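Local coordinates for Glyco_hydro_cc domain-containing protein (Cryptococcus neoformans, PDB 6UBC) that probably binds beta-1,3-glucan oligosaccharides, as a subgroup VII member of glycoside hydrolase family GH128, at residues S213-H218 and T435-I440; G217-Y222 and S234-V239; W221-N226 and V368-C373. All coordinates share one frame; numbering follows the deposited sequence.

Interaction 1: residues S213-H218 and T435-I440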
# COMPACT_ATOMS: atom_id res chain seq x y z
N SER A 213 -16.96 2.83 5.38
CA SER A 213 -18.14 3.08 6.24
C SER A 213 -18.02 2.13 7.44
O SER A 213 -18.53 2.48 8.52
CB SER A 213 -19.43 2.99 5.53
OG SER A 213 -19.59 1.72 4.97
N PHE A 214 -17.42 0.96 7.26
CA PHE A 214 -17.32 -0.08 8.32
C PHE A 214 -16.17 0.19 9.27
O PHE A 214 -16.32 -0.10 10.49
CB PHE A 214 -17.18 -1.50 7.78
CG PHE A 214 -18.39 -2.00 7.04
CD1 PHE A 214 -19.46 -2.58 7.71
CD2 PHE A 214 -18.44 -1.90 5.66
CE1 PHE A 214 -20.56 -3.05 6.99
CE2 PHE A 214 -19.54 -2.38 4.94
CZ PHE A 214 -20.61 -2.94 5.60
N LEU A 215 -15.05 0.72 8.77
CA LEU A 215 -13.81 0.83 9.59
C LEU A 215 -13.65 2.22 10.20
O LEU A 215 -12.72 2.43 11.00
CB LEU A 215 -12.57 0.46 8.78
CG LEU A 215 -12.59 -0.91 8.09
CD1 LEU A 215 -11.27 -1.17 7.35
CD2 LEU A 215 -12.84 -2.05 9.02
N GLN A 216 -14.50 3.15 9.79
CA GLN A 216 -14.43 4.56 10.22
C GLN A 216 -14.28 4.62 11.75
O GLN A 216 -14.89 3.86 12.53
CB GLN A 216 -15.60 5.39 9.69
CG GLN A 216 -16.92 4.92 10.26
CD GLN A 216 -18.07 5.77 9.80
OE1 GLN A 216 -18.09 6.97 10.12
NE2 GLN A 216 -19.05 5.16 9.13
N GLY A 217 -13.40 5.51 12.17
CA GLY A 217 -13.10 5.70 13.59
C GLY A 217 -11.96 4.80 14.04
O GLY A 217 -11.50 4.96 15.15
N HIS A 218 -11.49 3.83 13.28
CA HIS A 218 -10.41 2.91 13.75
C HIS A 218 -9.23 2.89 12.76
O HIS A 218 -8.42 2.01 12.88
CB HIS A 218 -10.94 1.50 14.00
CG HIS A 218 -12.08 1.41 14.93
ND1 HIS A 218 -11.90 1.38 16.31
CD2 HIS A 218 -13.41 1.28 14.67
CE1 HIS A 218 -13.10 1.27 16.87
NE2 HIS A 218 -14.06 1.23 15.86
N THR A 435 -12.52 -9.66 11.56
CA THR A 435 -11.30 -10.01 12.30
C THR A 435 -10.34 -8.81 12.18
O THR A 435 -9.72 -8.43 13.17
CB THR A 435 -10.59 -11.26 11.76
OG1 THR A 435 -11.49 -12.36 11.92
CG2 THR A 435 -9.29 -11.52 12.50
N TYR A 436 -10.23 -8.23 10.98
CA TYR A 436 -9.32 -7.07 10.85
C TYR A 436 -9.84 -5.93 11.75
O TYR A 436 -9.05 -5.31 12.47
CB TYR A 436 -9.28 -6.55 9.40
CG TYR A 436 -8.33 -5.40 9.18
CD1 TYR A 436 -6.97 -5.56 9.34
CD2 TYR A 436 -8.78 -4.21 8.63
CE1 TYR A 436 -6.09 -4.54 9.03
CE2 TYR A 436 -7.91 -3.16 8.35
CZ TYR A 436 -6.55 -3.33 8.55
OH TYR A 436 -5.65 -2.33 8.24
N LEU A 437 -11.14 -5.65 11.67
CA LEU A 437 -11.73 -4.51 12.44
C LEU A 437 -11.44 -4.74 13.93
O LEU A 437 -11.04 -3.79 14.62
CB LEU A 437 -13.20 -4.32 12.13
CG LEU A 437 -13.95 -3.23 12.95
CD1 LEU A 437 -13.25 -1.92 12.87
CD2 LEU A 437 -15.42 -3.12 12.53
N THR A 438 -11.70 -5.92 14.45
CA THR A 438 -11.48 -6.23 15.88
C THR A 438 -10.02 -6.07 16.24
O THR A 438 -9.74 -5.47 17.27
CB THR A 438 -11.97 -7.63 16.22
OG1 THR A 438 -13.37 -7.66 15.95
CG2 THR A 438 -11.71 -7.93 17.67
N ALA A 439 -9.12 -6.58 15.42
CA ALA A 439 -7.67 -6.49 15.68
C ALA A 439 -7.24 -5.01 15.71
O ALA A 439 -6.55 -4.60 16.66
CB ALA A 439 -6.91 -7.30 14.67
N ILE A 440 -7.63 -4.17 14.75
CA ILE A 440 -7.08 -2.80 14.72
C ILE A 440 -7.77 -2.02 15.84
O ILE A 440 -7.17 -1.10 16.34
CB ILE A 440 -7.25 -2.17 13.35
CG1 ILE A 440 -8.72 -1.93 12.95
CG2 ILE A 440 -6.54 -2.99 12.28
CD1 ILE A 440 -8.86 -1.15 11.67
O HOH W 1 -6.40 1.11 14.74

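Interaction 2: residues G217-Y222 and S234-V239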
# COMPACT_ATOMS: atom_id res chain seq x y z
N GLY A 217 -13.40 5.51 12.17
CA GLY A 217 -13.10 5.70 13.59
C GLY A 217 -11.96 4.80 14.04
O GLY A 217 -11.50 4.96 15.15
N HIS A 218 -11.49 3.83 13.28
CA HIS A 218 -10.41 2.91 13.75
C HIS A 218 -9.23 2.89 12.76
O HIS A 218 -8.42 2.01 12.88
CB HIS A 218 -10.94 1.50 14.00
CG HIS A 218 -12.08 1.41 14.93
ND1 HIS A 218 -11.90 1.38 16.31
CD2 HIS A 218 -13.41 1.28 14.67
CE1 HIS A 218 -13.10 1.27 16.87
NE2 HIS A 218 -14.06 1.23 15.86
N ILE A 219 -9.20 3.81 11.79
CA ILE A 219 -8.16 3.83 10.73
C ILE A 219 -7.61 5.24 10.63
O ILE A 219 -8.39 6.23 10.94
CB ILE A 219 -8.76 3.40 9.39
CG1 ILE A 219 -10.06 4.14 9.04
CG2 ILE A 219 -8.93 1.91 9.38
CD1 ILE A 219 -10.29 4.10 7.52
N GLY A 220 -6.33 5.36 10.27
CA GLY A 220 -5.69 6.67 10.06
C GLY A 220 -5.82 7.21 8.64
O GLY A 220 -5.64 8.44 8.46
N TRP A 221 -6.11 6.34 7.67
CA TRP A 221 -5.88 6.66 6.25
C TRP A 221 -6.53 5.61 5.37
O TRP A 221 -6.87 4.48 5.88
CB TRP A 221 -4.39 6.74 5.95
CG TRP A 221 -3.62 5.46 6.11
CD1 TRP A 221 -3.33 4.84 7.31
CD2 TRP A 221 -3.19 4.54 5.10
NE1 TRP A 221 -2.68 3.66 7.11
CE2 TRP A 221 -2.53 3.47 5.75
CE3 TRP A 221 -3.24 4.54 3.71
CZ2 TRP A 221 -1.97 2.41 5.06
CZ3 TRP A 221 -2.62 3.52 3.02
CH2 TRP A 221 -1.99 2.47 3.70
N TYR A 222 -6.68 5.99 4.11
CA TYR A 222 -7.31 5.11 3.11
C TYR A 222 -6.94 5.55 1.71
O TYR A 222 -6.60 6.70 1.44
CB TYR A 222 -8.82 5.15 3.30
CG TYR A 222 -9.42 6.54 3.27
CD1 TYR A 222 -9.61 7.30 4.42
CD2 TYR A 222 -9.88 7.06 2.08
CE1 TYR A 222 -10.17 8.56 4.35
CE2 TYR A 222 -10.45 8.31 1.98
CZ TYR A 222 -10.59 9.08 3.14
OH TYR A 222 -11.17 10.33 3.07
N SER A 234 -14.54 10.84 7.78
CA SER A 234 -14.04 11.73 8.85
C SER A 234 -13.06 10.96 9.79
O SER A 234 -13.40 9.84 10.13
CB SER A 234 -15.22 12.35 9.61
OG SER A 234 -14.76 13.44 10.41
N GLY A 235 -11.92 11.56 10.21
CA GLY A 235 -10.99 11.03 11.24
C GLY A 235 -9.76 10.38 10.61
O GLY A 235 -8.72 10.14 11.28
N ALA A 236 -9.83 10.20 9.30
CA ALA A 236 -8.78 9.51 8.53
C ALA A 236 -8.35 10.39 7.35
O ALA A 236 -9.14 11.18 6.87
CB ALA A 236 -9.32 8.17 8.06
N SER A 237 -7.13 10.21 6.86
CA SER A 237 -6.62 11.00 5.70
C SER A 237 -6.77 10.22 4.39
O SER A 237 -6.29 9.06 4.31
CB SER A 237 -5.20 11.36 5.94
OG SER A 237 -5.08 12.09 7.16
N ALA A 238 -7.38 10.83 3.37
CA ALA A 238 -7.33 10.36 1.98
C ALA A 238 -5.90 10.35 1.51
O ALA A 238 -5.21 11.39 1.64
CB ALA A 238 -8.15 11.25 1.08
N VAL A 239 -5.47 9.26 0.88
CA VAL A 239 -4.11 9.17 0.30
C VAL A 239 -4.27 9.11 -1.20
O VAL A 239 -5.06 8.31 -1.72
CB VAL A 239 -3.44 7.91 0.86
CG1 VAL A 239 -2.14 7.61 0.14
CG2 VAL A 239 -3.25 8.02 2.36
O HOH W 2 -12.07 7.40 10.29
O HOH W 3 -11.11 12.37 5.00

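Interaction 3: residues W221-N226 and V368-C373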
# COMPACT_ATOMS: atom_id res chain seq x y z
N TRP A 221 -6.11 6.34 7.67
CA TRP A 221 -5.88 6.66 6.25
C TRP A 221 -6.53 5.61 5.37
O TRP A 221 -6.87 4.48 5.88
CB TRP A 221 -4.39 6.74 5.95
CG TRP A 221 -3.62 5.46 6.11
CD1 TRP A 221 -3.33 4.84 7.31
CD2 TRP A 221 -3.19 4.54 5.10
NE1 TRP A 221 -2.68 3.66 7.11
CE2 TRP A 221 -2.53 3.47 5.75
CE3 TRP A 221 -3.24 4.54 3.71
CZ2 TRP A 221 -1.97 2.41 5.06
CZ3 TRP A 221 -2.62 3.52 3.02
CH2 TRP A 221 -1.99 2.47 3.70
N TYR A 222 -6.68 5.99 4.11
CA TYR A 222 -7.31 5.11 3.11
C TYR A 222 -6.94 5.55 1.71
O TYR A 222 -6.60 6.70 1.44
CB TYR A 222 -8.82 5.15 3.30
CG TYR A 222 -9.42 6.54 3.27
CD1 TYR A 222 -9.61 7.30 4.42
CD2 TYR A 222 -9.88 7.06 2.08
CE1 TYR A 222 -10.17 8.56 4.35
CE2 TYR A 222 -10.45 8.31 1.98
CZ TYR A 222 -10.59 9.08 3.14
OH TYR A 222 -11.17 10.33 3.07
N TYR A 223 -7.05 4.59 0.80
CA TYR A 223 -6.84 4.85 -0.64
C TYR A 223 -7.59 3.78 -1.41
O TYR A 223 -7.89 2.69 -0.81
CB TYR A 223 -5.35 4.84 -0.96
CG TYR A 223 -4.71 3.47 -1.12
CD1 TYR A 223 -4.51 2.61 -0.04
CD2 TYR A 223 -4.23 3.06 -2.35
CE1 TYR A 223 -3.92 1.37 -0.19
CE2 TYR A 223 -3.56 1.86 -2.50
CZ TYR A 223 -3.43 0.99 -1.43
OH TYR A 223 -2.79 -0.23 -1.56
N ASP A 224 -7.78 4.03 -2.70
CA ASP A 224 -8.64 3.16 -3.54
C ASP A 224 -8.03 2.96 -4.94
O ASP A 224 -8.79 2.65 -5.87
CB ASP A 224 -10.07 3.67 -3.58
CG ASP A 224 -10.22 4.96 -4.37
OD1 ASP A 224 -9.20 5.53 -4.79
OD2 ASP A 224 -11.37 5.38 -4.55
N TRP A 225 -6.74 3.24 -5.06
CA TRP A 225 -5.92 3.09 -6.29
C TRP A 225 -6.22 4.21 -7.29
O TRP A 225 -5.47 4.29 -8.26
CB TRP A 225 -6.07 1.72 -6.93
CG TRP A 225 -5.64 0.60 -6.04
CD1 TRP A 225 -4.37 0.25 -5.77
CD2 TRP A 225 -6.47 -0.29 -5.27
NE1 TRP A 225 -4.31 -0.82 -4.92
CE2 TRP A 225 -5.59 -1.16 -4.58
CE3 TRP A 225 -7.85 -0.45 -5.12
CZ2 TRP A 225 -6.05 -2.15 -3.74
CZ3 TRP A 225 -8.31 -1.47 -4.30
CH2 TRP A 225 -7.41 -2.29 -3.60
N ASN A 226 -7.21 5.05 -7.04
CA ASN A 226 -7.50 6.21 -7.93
C ASN A 226 -6.58 7.40 -7.57
O ASN A 226 -5.96 7.45 -6.44
CB ASN A 226 -8.98 6.60 -7.86
CG ASN A 226 -9.87 5.49 -8.35
OD1 ASN A 226 -9.53 4.86 -9.36
ND2 ASN A 226 -10.96 5.22 -7.63
N VAL A 368 3.03 -0.62 4.53
CA VAL A 368 2.52 -1.86 3.89
C VAL A 368 1.20 -1.46 3.25
O VAL A 368 0.15 -1.53 3.93
CB VAL A 368 2.42 -3.05 4.86
CG1 VAL A 368 1.98 -4.33 4.17
CG2 VAL A 368 3.76 -3.34 5.51
N THR A 369 1.19 -1.19 1.96
CA THR A 369 -0.03 -0.62 1.34
C THR A 369 -1.02 -1.75 0.98
O THR A 369 -2.18 -1.45 0.76
CB THR A 369 0.26 0.28 0.14
OG1 THR A 369 0.89 -0.53 -0.85
CG2 THR A 369 1.09 1.50 0.54
N GLU A 370 -0.56 -3.01 0.91
CA GLU A 370 -1.45 -4.17 0.67
C GLU A 370 -0.85 -5.33 1.45
O GLU A 370 0.36 -5.60 1.27
CB GLU A 370 -1.52 -4.56 -0.81
CG GLU A 370 -2.19 -3.56 -1.69
CD GLU A 370 -2.18 -3.84 -3.17
OE1 GLU A 370 -1.82 -4.99 -3.57
OE2 GLU A 370 -2.50 -2.88 -3.95
N PHE A 371 -1.60 -5.98 2.31
CA PHE A 371 -1.20 -7.32 2.77
C PHE A 371 -2.33 -8.31 2.61
O PHE A 371 -3.49 -7.91 2.60
CB PHE A 371 -0.75 -7.33 4.22
CG PHE A 371 -1.79 -7.09 5.27
CD1 PHE A 371 -2.55 -8.14 5.77
CD2 PHE A 371 -2.02 -5.81 5.76
CE1 PHE A 371 -3.52 -7.90 6.72
CE2 PHE A 371 -3.02 -5.56 6.67
CZ PHE A 371 -3.75 -6.62 7.16
N ALA A 372 -1.94 -9.56 2.41
CA ALA A 372 -2.87 -10.69 2.24
C ALA A 372 -2.23 -11.98 2.68
O ALA A 372 -1.03 -12.11 2.53
CB ALA A 372 -3.38 -10.76 0.83
N CYS A 373 -3.05 -12.93 3.15
CA CYS A 373 -2.62 -14.30 3.47
C CYS A 373 -2.46 -15.06 2.15
O CYS A 373 -3.48 -15.40 1.51
CB CYS A 373 -3.61 -14.99 4.38
SG CYS A 373 -2.97 -16.51 5.15
O HOH W 4 -0.66 -0.26 -3.47

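Interaction 1: residues S213-H218 and T435-I440
The carbonyl of His218 is linked to that of Ile440 by one water, which donates to His218 O at 2.9 Å and to Ile440 O at 2.8 Å. The same His218 O is met by an apolar group, since Ile440 CD1 lies 3.4 Å from it. Ile440 holds CG1 between its backbone N and carbonyl carbon (chi1 65°), with the chain extended beyond, and this carries CD1 to His218 while CG2 lies over the rim of one face of the Tyr436 ring.

Leu437 CD1 reaches between Leu215 and His218. It approaches the imidazole obliquely, 3.7 Å from His218 CD2, and Leu437 CB lies 3.9 Å from Leu215 CD2, the two leucine side chains lying alongside and pointing opposite ways. The second branch of Leu215 meets Tyr436 at the ring edge, CD1 to CE2 at 4.0 Å. Two polar groups beside this apolar contact are fixed from elsewhere: Tyr436 OH is hydrogen-bonded to Gly205 O, and His218 ND1 to His444 O.

A type II turn from Leu215 to His218, closed by His218 N on Leu215 O (2.9 Å) and with Gly217 at positive phi, swings His218 towards helix 431-441. Helix 212-215 follows the first strand of the barrel and helix 431-441 the last, so their side-by-side packing is the outer seam at which a (beta/alpha)8 barrel closes.

Interaction 2: residues G217-Y222 and S234-V239
Trp221 and Tyr222 both place CG between the backbone N and the carbonyl carbon (chi1 64° and 54°), and the two rings leave opposite faces of the sheet, each meeting strand 237-241. The Tyr222 ring folds over the neighbouring strand: Ala238 CA sits over its face, 3.9 Å from the centroid, in a CH-pi contact, while Ala236 CB lies in the ring plane at the edge, 3.8 Å from Tyr222 CD1. Its hydroxyl shares a water with Ala236 O. On the opposite face of the sheet the indole of Trp221 brings CE3 to 3.7 Å from Val239 CG2, and its NE1 is held by Lys203 O.

Three backbone bonds join the strands. Ser237 N donates to Gly220 O at 2.8 Å, Tyr222 N to Ser237 O at 3.1 Å, and Val239 N to Tyr222 O at 2.9 Å. Thus Tyr222 is bonded through both N and O to the residues flanking Ala238, as expected of a parallel pair. Further towards the N-terminal ends, a second water spans Gly217 N and Ser234 O. Only a short connection without helix separates these strands, which form the second and third staves of the parallel beta barrel.

Interaction 3: residues W221-N226 and V368-C373
Two hydrogen bonds carry the contact between Tyr223, Trp225 and strand 366-375. Tyr223 OH donates to Thr369 O at 2.7 Å; Thr369 O lies at the ring edge, in its plane, whereas the hydroxyl stands well above the carbonyl plane of Thr369. Trp225 NE1 donates to Glu370 OE2 at 2.9 Å, coming nearly straight down the C-O bond. OE2 lies in the indole plane, with the carboxylate turned 80° from the ring. Glu370 has CG beside the backbone N (chi1 -67°) and an extended chain, which carries OE2 out to the indole. One water adds a bridge, donating to Tyr223 OH (2.9 Å) and Thr369 OG1 (3.1 Å); Thr369 OG1 is also hydrogen-bonded to Asn340 OD1.

Van der Waals contact is modest. Tyr223 OH rests 3.4 Å from the methylene Glu370 CG, and Trp221 CH2, on the indole edge, lies 4.4 Å from Thr369 CA. Within 221-226, an Asx turn, Asn226 N on Asp224 OD1, shapes the loop bearing Trp225.

Glu370 OE2 also lies close to Glu273 OE2, consistent with the glutamate pair at the ends of the fourth and seventh strands in clan GH-A. The strand axes cross at 77° and pass 9.7 Å apart, so the contact spans the barrel interior, with strands 204-207 and 406-411 completing the sheet between them.

In the fold
One continuous run, 213-226, supplies the first segment of all three contacts: its turn belongs to interaction 1, with its end shared by interaction 2, and strand 221-223 to interactions 2 and 3. Interactions 1 and 2, centres about 11 Å apart, touch where Ile440 packs on Ile219. Interactions 2 and 3 have centres about 12 Å apart; interactions 1 and 3, about 14 Å apart, meet through Tyr436 and Phe371. The first segments overlap in succession, whereas the partners come in the order 234-239, 368-373 and 435-440. The polypeptide is thus tied from the outer helical layer, through the barrel wall, across the interior near the C-terminal strand ends, where such barrels usually bind carbohydrate.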